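Local coordinates for uncharacterized protein MJ1480 (PDB 3MGJ) that probably converts ornithine to proline with release of ammonia, using NAD, in the full-length enzyme, of which this chain is the N-terminal domain, at residues Arg9-Ile13 against Lys43-Tyr48; Phe2-Leu8 against Tyr48-Ile54. All coordinates share one frame; numbering follows the deposited sequence.

Contact 1: Arg9-Ile13 against Lys43-Tyr48; sequences RGHII and KTDPSY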
loop_
_atom_site.group_PDB
_atom_site.type_symbol
_atom_site.label_atom_id
_atom_site.label_comp_id
_atom_site.label_asym_id
_atom_site.label_seq_id
_atom_site.Cartn_x
_atom_site.Cartn_y
_atom_site.Cartn_z
ATOM N N ARG A 9 -0.271 2.515 10.480
ATOM C CA ARG A 9 0.634 1.439 10.838
ATOM C C ARG A 9 -0.183 0.193 11.152
ATOM O O ARG A 9 -1.254 0.268 11.752
ATOM C CB ARG A 9 1.464 1.869 12.035
ATOM C CG ARG A 9 2.636 1.009 12.362
ATOM C CD ARG A 9 3.171 1.386 13.736
ATOM N NE ARG A 9 4.361 0.620 14.116
ATOM C CZ ARG A 9 4.350 -0.585 14.691
ATOM N NH1 ARG A 9 3.203 -1.212 14.956
ATOM N NH2 ARG A 9 5.503 -1.169 14.997
ATOM N N GLY A 10 0.310 -0.957 10.706
ATOM C CA GLY A 10 -0.344 -2.218 10.987
ATOM C C GLY A 10 -0.681 -3.044 9.765
ATOM O O GLY A 10 0.188 -3.398 8.971
ATOM N N HIS A 11 -1.964 -3.365 9.634
ATOM C CA HIS A 11 -2.449 -4.190 8.544
ATOM C C HIS A 11 -3.144 -3.410 7.467
ATOM O O HIS A 11 -4.332 -3.560 7.243
ATOM C CB HIS A 11 -3.342 -5.292 9.076
ATOM C CG HIS A 11 -2.572 -6.492 9.510
ATOM N ND1 HIS A 11 -1.577 -6.423 10.465
ATOM C CD2 HIS A 11 -2.604 -7.778 9.090
ATOM C CE1 HIS A 11 -1.049 -7.621 10.634
ATOM N NE2 HIS A 11 -1.653 -8.463 9.809
ATOM N N ILE A 12 -2.367 -2.588 6.784
ATOM C CA ILE A 12 -2.888 -1.724 5.743
ATOM C C ILE A 12 -3.607 -2.499 4.646
ATOM O O ILE A 12 -4.683 -2.103 4.208
ATOM C CB ILE A 12 -1.759 -0.885 5.116
ATOM C CG1 ILE A 12 -0.971 -0.188 6.220
ATOM C CG2 ILE A 12 -2.340 0.127 4.140
ATOM C CD1 ILE A 12 -1.855 0.310 7.343
ATOM N N ILE A 13 -3.002 -3.604 4.218
ATOM C CA ILE A 13 -3.524 -4.432 3.132
ATOM C C ILE A 13 -4.428 -5.554 3.638
ATOM O O ILE A 13 -4.103 -6.243 4.615
ATOM C CB ILE A 13 -2.369 -5.056 2.326
ATOM C CG1 ILE A 13 -1.377 -3.973 1.882
ATOM C CG2 ILE A 13 -2.906 -5.837 1.134
ATOM C CD1 ILE A 13 0.051 -4.260 2.280
ATOM N N LYS A 43 3.934 -11.319 6.606
ATOM C CA LYS A 43 2.591 -10.739 6.686
ATOM C C LYS A 43 2.096 -10.559 8.115
ATOM O O LYS A 43 1.042 -9.955 8.357
ATOM C CB LYS A 43 1.595 -11.604 5.918
ATOM C CG LYS A 43 1.173 -12.881 6.635
ATOM C CD LYS A 43 0.313 -13.750 5.711
ATOM C CE LYS A 43 -0.205 -15.002 6.406
ATOM N NZ LYS A 43 -1.381 -15.567 5.676
ATOM N N THR A 44 2.865 -11.096 9.056
ATOM C CA THR A 44 2.517 -11.056 10.455
ATOM C C THR A 44 3.128 -9.796 11.050
ATOM O O THR A 44 2.768 -9.351 12.144
ATOM C CB THR A 44 3.068 -12.281 11.154
ATOM O OG1 THR A 44 2.873 -12.153 12.566
ATOM C CG2 THR A 44 4.555 -12.406 10.862
ATOM N N ASP A 45 4.069 -9.222 10.321
ATOM C CA ASP A 45 4.632 -7.941 10.707
ATOM C C ASP A 45 3.793 -6.796 10.139
ATOM O O ASP A 45 2.949 -6.999 9.252
ATOM C CB ASP A 45 6.088 -7.827 10.264
ATOM C CG ASP A 45 6.954 -8.921 10.843
ATOM O OD1 ASP A 45 6.588 -9.469 11.905
ATOM O OD2 ASP A 45 7.994 -9.248 10.242
ATOM N N PRO A 46 4.011 -5.589 10.664
ATOM C CA PRO A 46 3.202 -4.432 10.287
ATOM C C PRO A 46 3.750 -3.717 9.071
ATOM O O PRO A 46 4.955 -3.600 8.910
ATOM C CB PRO A 46 3.330 -3.506 11.518
ATOM C CG PRO A 46 4.013 -4.344 12.586
ATOM C CD PRO A 46 4.858 -5.293 11.828
ATOM N N SER A 47 2.865 -3.223 8.228
ATOM C CA SER A 47 3.294 -2.329 7.158
ATOM C C SER A 47 3.051 -0.902 7.610
ATOM O O SER A 47 2.451 -0.666 8.648
ATOM C CB SER A 47 2.511 -2.605 5.876
ATOM O OG SER A 47 2.401 -4.000 5.638
ATOM N N TYR A 48 3.523 0.063 6.846
ATOM C CA TYR A 48 3.163 1.430 7.160
ATOM C C TYR A 48 2.972 2.261 5.907
ATOM O O TYR A 48 3.558 1.988 4.874
ATOM C CB TYR A 48 4.144 2.075 8.158
ATOM C CG TYR A 48 5.498 2.446 7.612
ATOM C CD1 TYR A 48 5.651 3.525 6.743
ATOM C CD2 TYR A 48 6.638 1.750 7.993
ATOM C CE1 TYR A 48 6.897 3.882 6.245
ATOM C CE2 TYR A 48 7.903 2.106 7.498
ATOM C CZ TYR A 48 8.015 3.169 6.623
ATOM O OH TYR A 48 9.245 3.530 6.127
#
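Gly10 and Ser47 form an antiparallel hydrogen-bonded pair, in which Gly10 N reaches Ser47 O at 3.0 Å and Ser47 N reaches Gly10 O at 2.8 Å. With its positive phi of 125°, Gly10 adopts a backbone conformation open to glycine but not readily to a residue with a CB, which would press on the carbonyl oxygen of Arg9. Arg9 and Tyr48 make the adjoining non-hydrogen-bonded pair, both side chains on the same face of the sheet. The Arg9 CB sets out on this shared face, its nearest neighbour across the strands being Ser47 O, and CG, anti to the backbone N (chi1 -168°), comes to 4.1 Å from Ser47 O. From there CD and NE continue in extended form alongside Pro46, both side chains pointing the same way. At the tip, NH1 comes to 4.0 Å from Pro46 CG, while Pro46 CB lies over one face of the guanidinium, offset toward its rim. The same NH1 also has a long, weak ion pair with Glu79 on strand 78-83. This is one end of the sheet of a ferredoxin-like βαββαβ domain, where strand 2-10 runs out toward helix 17-27 and the loop after strand 31-38 leads into strand 47-55. Beyond the last strand pair, the His11 ring lies beside that loop, with NE2 3.4 Å from Lys43 O and the carbonyl oxygen of Thr44 near the ring plane at its edge. Lys43 itself reaches elsewhere, its NZ forming a salt bridge to Asp23 of the second subunit. On the sheet face of Ser47, CD1, at the end of the Ile13 CG1 branch, approaches Ser47 OG at 4.1 Å, and Ile13 also packs against Ile13 of the second subunit.

Contact 2: Phe2-Leu8 against Tyr48-Ile54; sequences FMREIEL and YAKILVI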
loop_
_atom_site.group_PDB
_atom_site.type_symbol
_atom_site.label_atom_id
_atom_site.label_comp_id
_atom_site.label_asym_id
_atom_site.label_seq_id
_atom_site.Cartn_x
_atom_site.Cartn_y
_atom_site.Cartn_z
ATOM N N PHE A 2 -3.103 24.320 3.816
ATOM C CA PHE A 2 -2.271 23.676 4.812
ATOM C C PHE A 2 -1.980 22.190 4.511
ATOM O O PHE A 2 -2.739 21.528 3.807
ATOM C CB PHE A 2 -2.882 23.871 6.197
ATOM C CG PHE A 2 -1.909 23.683 7.303
ATOM C CD1 PHE A 2 -0.915 24.624 7.532
ATOM C CD2 PHE A 2 -1.959 22.554 8.104
ATOM C CE1 PHE A 2 0.008 24.442 8.558
ATOM C CE2 PHE A 2 -1.038 22.363 9.125
ATOM C CZ PHE A 2 -0.054 23.305 9.353
HETATM N N MSE A 3 -0.860 21.689 5.033
HETATM C CA MSE A 3 -0.505 20.275 4.927
HETATM C C MSE A 3 0.045 19.718 6.213
HETATM O O MSE A 3 0.904 20.325 6.823
HETATM C CB MSE A 3 0.601 20.075 3.907
HETATM C CG MSE A 3 0.360 20.687 2.552
HETATM SE SE MSE A 3 2.033 20.615 1.561
HETATM C CE MSE A 3 2.128 22.504 1.035
ATOM N N ARG A 4 -0.419 18.542 6.600
ATOM C CA ARG A 4 0.281 17.764 7.598
ATOM C C ARG A 4 0.427 16.345 7.097
ATOM O O ARG A 4 -0.336 15.902 6.268
ATOM C CB ARG A 4 -0.430 17.784 8.954
ATOM C CG ARG A 4 0.440 17.242 10.110
ATOM C CD ARG A 4 -0.183 17.465 11.499
ATOM N NE ARG A 4 0.140 18.768 12.106
ATOM C CZ ARG A 4 -0.710 19.791 12.219
ATOM N NH1 ARG A 4 -1.949 19.688 11.760
ATOM N NH2 ARG A 4 -0.319 20.921 12.798
ATOM N N GLU A 5 1.420 15.637 7.609
ATOM C CA GLU A 5 1.701 14.283 7.176
ATOM C C GLU A 5 1.274 13.314 8.261
ATOM O O GLU A 5 1.538 13.541 9.435
ATOM C CB GLU A 5 3.192 14.154 6.917
ATOM C CG GLU A 5 3.574 13.006 6.027
ATOM C CD GLU A 5 5.088 12.856 5.897
ATOM O OE1 GLU A 5 5.817 13.770 6.361
ATOM O OE2 GLU A 5 5.547 11.828 5.332
ATOM N N ILE A 6 0.589 12.243 7.885
ATOM C CA ILE A 6 0.200 11.233 8.865
ATOM C C ILE A 6 0.776 9.892 8.488
ATOM O O ILE A 6 1.280 9.724 7.397
ATOM C CB ILE A 6 -1.337 11.096 9.017
ATOM C CG1 ILE A 6 -1.939 10.429 7.788
ATOM C CG2 ILE A 6 -1.952 12.442 9.249
ATOM C CD1 ILE A 6 -3.208 9.722 8.057
ATOM N N GLU A 7 0.694 8.930 9.390
ATOM C CA GLU A 7 1.166 7.593 9.087
ATOM C C GLU A 7 0.209 6.557 9.621
ATOM O O GLU A 7 -0.219 6.643 10.749
ATOM C CB GLU A 7 2.539 7.407 9.683
ATOM C CG GLU A 7 3.115 6.052 9.556
ATOM C CD GLU A 7 4.540 6.065 10.041
ATOM O OE1 GLU A 7 5.378 6.638 9.321
ATOM O OE2 GLU A 7 4.824 5.554 11.153
ATOM N N LEU A 8 -0.180 5.608 8.782
ATOM C CA LEU A 8 -0.942 4.467 9.264
ATOM C C LEU A 8 0.041 3.370 9.526
ATOM O O LEU A 8 1.065 3.290 8.873
ATOM C CB LEU A 8 -1.971 3.984 8.246
ATOM C CG LEU A 8 -3.213 4.835 8.023
ATOM C CD1 LEU A 8 -3.563 5.530 9.309
ATOM C CD2 LEU A 8 -2.960 5.844 6.951
ATOM N N TYR A 48 3.523 0.063 6.846
ATOM C CA TYR A 48 3.163 1.430 7.160
ATOM C C TYR A 48 2.972 2.261 5.907
ATOM O O TYR A 48 3.558 1.988 4.874
ATOM C CB TYR A 48 4.144 2.075 8.158
ATOM C CG TYR A 48 5.498 2.446 7.612
ATOM C CD1 TYR A 48 5.651 3.525 6.743
ATOM C CD2 TYR A 48 6.638 1.750 7.993
ATOM C CE1 TYR A 48 6.897 3.882 6.245
ATOM C CE2 TYR A 48 7.903 2.106 7.498
ATOM C CZ TYR A 48 8.015 3.169 6.623
ATOM O OH TYR A 48 9.245 3.530 6.127
ATOM N N ALA A 49 2.106 3.252 5.999
ATOM C CA ALA A 49 1.897 4.174 4.911
ATOM C C ALA A 49 2.035 5.599 5.429
ATOM O O ALA A 49 1.522 5.928 6.487
ATOM C CB ALA A 49 0.527 3.954 4.332
ATOM N N LYS A 50 2.756 6.436 4.699
ATOM C CA LYS A 50 2.738 7.864 4.968
ATOM C C LYS A 50 1.872 8.577 3.928
ATOM O O LYS A 50 2.043 8.410 2.736
ATOM C CB LYS A 50 4.139 8.453 4.966
ATOM C CG LYS A 50 5.038 7.957 6.039
ATOM C CD LYS A 50 6.323 8.742 6.002
ATOM C CE LYS A 50 7.217 8.411 7.185
ATOM N NZ LYS A 50 8.333 7.502 6.836
ATOM N N ILE A 51 0.934 9.371 4.408
ATOM C CA ILE A 51 -0.004 10.072 3.572
ATOM C C ILE A 51 0.029 11.523 3.980
ATOM O O ILE A 51 -0.043 11.837 5.164
ATOM C CB ILE A 51 -1.419 9.567 3.827
ATOM C CG1 ILE A 51 -1.512 8.088 3.476
ATOM C CG2 ILE A 51 -2.427 10.403 3.081
ATOM C CD1 ILE A 51 -2.633 7.386 4.161
ATOM N N LEU A 52 0.154 12.389 2.982
ATOM C CA LEU A 52 0.044 13.826 3.141
ATOM C C LEU A 52 -1.411 14.242 2.968
ATOM O O LEU A 52 -2.063 13.843 2.009
ATOM C CB LEU A 52 0.884 14.487 2.070
ATOM C CG LEU A 52 1.191 15.972 2.085
ATOM C CD1 LEU A 52 2.253 16.262 3.118
ATOM C CD2 LEU A 52 1.674 16.334 0.693
ATOM N N VAL A 53 -1.915 15.032 3.910
ATOM C CA VAL A 53 -3.299 15.489 3.904
ATOM C C VAL A 53 -3.294 16.966 3.616
ATOM O O VAL A 53 -2.524 17.702 4.196
ATOM C CB VAL A 53 -3.966 15.258 5.270
ATOM C CG1 VAL A 53 -5.387 15.780 5.262
ATOM C CG2 VAL A 53 -3.960 13.798 5.606
ATOM N N ILE A 54 -4.144 17.406 2.712
ATOM C CA ILE A 54 -4.125 18.790 2.282
ATOM C C ILE A 54 -5.520 19.406 2.378
ATOM O O ILE A 54 -6.494 18.875 1.851
ATOM C CB ILE A 54 -3.655 18.889 0.831
ATOM C CG1 ILE A 54 -2.457 17.971 0.590
ATOM C CG2 ILE A 54 -3.336 20.306 0.493
ATOM C CD1 ILE A 54 -2.073 17.840 -0.857
#
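Phe2 O receives the CA-H of Ile54 within the antiparallel pairing of the two central strands of the ferredoxin-like sheet. Selenomethionine Met3 follows on the opposite face from Arg4, its CG 4.2 Å from Ile54 CG2. Arg4 and Val53 are a hydrogen-bonded pair: Val53 N binds Arg4 O at 3.0 Å, whereas the return bond is weak. Arg4 NH1 forms a salt bridge with Asp62 of helix 58-74, on the face that this helix covers. Glu5 extends across Lys50 with its OE2 3.3 Å from Lys50 CD, so the carboxylate touches the aliphatic part of the lysine. On the helix-covered face Ile6 lies beside Ile51, with Ile6 CG1 4.1 Å from Ile51 CB. Ile6 N gives Ile51 O a nearly straight bond (176°), and Leu65 of helix 58-74 packs over Ile6 and Val53. Glu7, its CG anti to the backbone N (chi1 175°), runs alongside Lys50 and brings OE1 to 4.0 Å from Lys50 NZ, a long salt bridge; Glu36 of strand 31-38 is the stronger partner of that ammonium. With an alanine in place of Lys50, Glu36 and Glu7 would probably lose the positive charge they share, and Glu5 OE2 the outer methylene groups it rests against. Leu8 pairs with Ala49, whose carbonyl oxygen accepts Leu8 N at 2.9 Å.

Contacts 1 and 2 are successive parts of one antiparallel pairing between strands 2-10 and 47-55, and Tyr48 belongs to both. Their centres lie about 17 Å apart: the centre of contact 2 sits about 4 Å from the centre of the chain, that of contact 1 about 15 Å from it, at the end of the sheet. Along the sequence contact 1 is nested in the loop closed by contact 2. Their surroundings differ, since helix 58-74 covers one face of contact 2, whereas contact 1 reaches the second subunit through Lys43 and Ile13. No ligand or catalytic residue is known at either contact, both of which belong to the N-terminal domain of the longer enzyme.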